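Local atomic coordinates of TCR alpha chain (PDB entry 6LIR), a protein that forms the alpha half of the chicken alpha-beta T-cell receptor, which probably recognises peptide antigens presented by MHC molecules. Residues E9-E12 / G13-I16. Sequence-based numbering, arbitrary orientation.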
loop_
_atom_site.group_PDB
_atom_site.type_symbol
_atom_site.label_atom_id
_atom_site.label_comp_id
_atom_site.label_asym_id
_atom_site.label_seq_id
_atom_site.Cartn_x
_atom_site.Cartn_y
_atom_site.Cartn_z
ATOM N N GLU A 9 -10.511 12.809 2.205
ATOM C CA GLU A 9 -9.700 13.418 1.165
ATOM C C GLU A 9 -9.516 14.897 1.460
ATOM O O GLU A 9 -10.400 15.559 2.008
ATOM C CB GLU A 9 -10.333 13.227 -0.226
ATOM C CG GLU A 9 -11.609 14.029 -0.441
ATOM C CD GLU A 9 -12.152 13.916 -1.855
ATOM O OE1 GLU A 9 -13.222 13.295 -2.034
ATOM O OE2 GLU A 9 -11.513 14.453 -2.785
ATOM N N THR A 10 -8.350 15.407 1.082
ATOM C CA THR A 10 -8.002 16.798 1.321
ATOM C C THR A 10 -6.934 17.201 0.319
ATOM O O THR A 10 -6.225 16.357 -0.235
ATOM C CB THR A 10 -7.510 17.030 2.754
ATOM O OG1 THR A 10 -7.448 18.437 3.018
ATOM C CG2 THR A 10 -6.128 16.426 2.952
ATOM N N SER A 11 -6.842 18.499 0.080
ATOM C CA SER A 11 -5.790 19.026 -0.771
ATOM C C SER A 11 -4.563 19.333 0.074
ATOM O O SER A 11 -4.664 19.605 1.274
ATOM C CB SER A 11 -6.257 20.283 -1.506
ATOM O OG SER A 11 -6.343 21.384 -0.619
ATOM N N GLU A 12 -3.399 19.281 -0.569
ATOM C CA GLU A 12 -2.134 19.566 0.093
ATOM C C GLU A 12 -2.189 20.912 0.804
ATOM O O GLU A 12 -2.630 21.913 0.236
ATOM C CB GLU A 12 -0.999 19.557 -0.932
ATOM C CG GLU A 12 0.383 19.365 -0.339
ATOM C CD GLU A 12 1.394 18.909 -1.375
ATOM O OE1 GLU A 12 1.168 19.170 -2.576
ATOM O OE2 GLU A 12 2.408 18.284 -0.990
ATOM N N GLY A 13 -1.796 20.915 2.077
ATOM C CA GLY A 13 -1.813 22.113 2.888
ATOM C C GLY A 13 -3.144 22.458 3.520
ATOM O O GLY A 13 -3.184 23.336 4.392
ATOM N N THR A 14 -4.231 21.797 3.131
ATOM C CA THR A 14 -5.538 22.021 3.733
ATOM C C THR A 14 -5.755 20.987 4.836
ATOM O O THR A 14 -5.826 19.783 4.561
ATOM C CB THR A 14 -6.643 21.938 2.681
ATOM O OG1 THR A 14 -6.468 22.983 1.714
ATOM C CG2 THR A 14 -8.003 22.088 3.326
ATOM N N GLY A 15 -5.843 21.461 6.079
ATOM C CA GLY A 15 -6.018 20.568 7.211
ATOM C C GLY A 15 -7.278 19.728 7.113
ATOM O O GLY A 15 -8.259 20.094 6.464
ATOM N N ILE A 16 -7.254 18.578 7.788
ATOM C CA ILE A 16 -8.407 17.683 7.782
ATOM C C ILE A 16 -8.506 16.968 9.124
ATOM O O ILE A 16 -7.499 16.622 9.751
ATOM C CB ILE A 16 -8.343 16.673 6.616
ATOM C CG1 ILE A 16 -9.672 15.917 6.502
ATOM C CG2 ILE A 16 -7.163 15.717 6.784
ATOM C CD1 ILE A 16 -9.797 15.059 5.267
#
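T10 overlaps the side chain of I16, and the two cross at a slant. T10 CB lies 3.9 Å from I16 CD1, and the branch methyls T10 CG2 and I16 CG2 meet at 4.0 Å. I16 CG1 is anti to the backbone N (chi1 -170°), and the chain stays extended beyond it. This carries CD1 across to the backbone of E9, where it sits 3.4 Å from E9 O.

The hydroxyl of T10 serves a different partner. T10 OG1 donates a hydrogen bond of 2.6 Å to T14 O, approaching from above the carbonyl plane. The methyl of the buried threonine lies between I16 CG2 and T14 O, while its hydroxyl bonds to that same carbonyl oxygen. T14 CG2 also packs against T10 OG1.

Between these residues the chain reverses through a type II beta turn from S11 to T14. Its closing bond runs from T14 N to S11 O at 2.9 Å. G13 takes the third position with a positive phi of 83°, the usual place for a glycine in a type II turn. The side chains at the two ends of the turn also join: T14 OG1 donates to S11 OG at 2.8 Å. T14 OG1 is anti to the carbonyl carbon (chi1 -63°), which turns it to the serine. Backbone and side-chain bonds therefore tie the same pair of residues.

Around the turn, T10 bonds through its backbone to S106 and Q108 and also touches V107. I16 pairs with L74 and rests on L105. The arrangement is the tight connection between strands 7-11 and 16-21, which passes the chain from one sheet of the immunoglobulin V-type beta sandwich to the other.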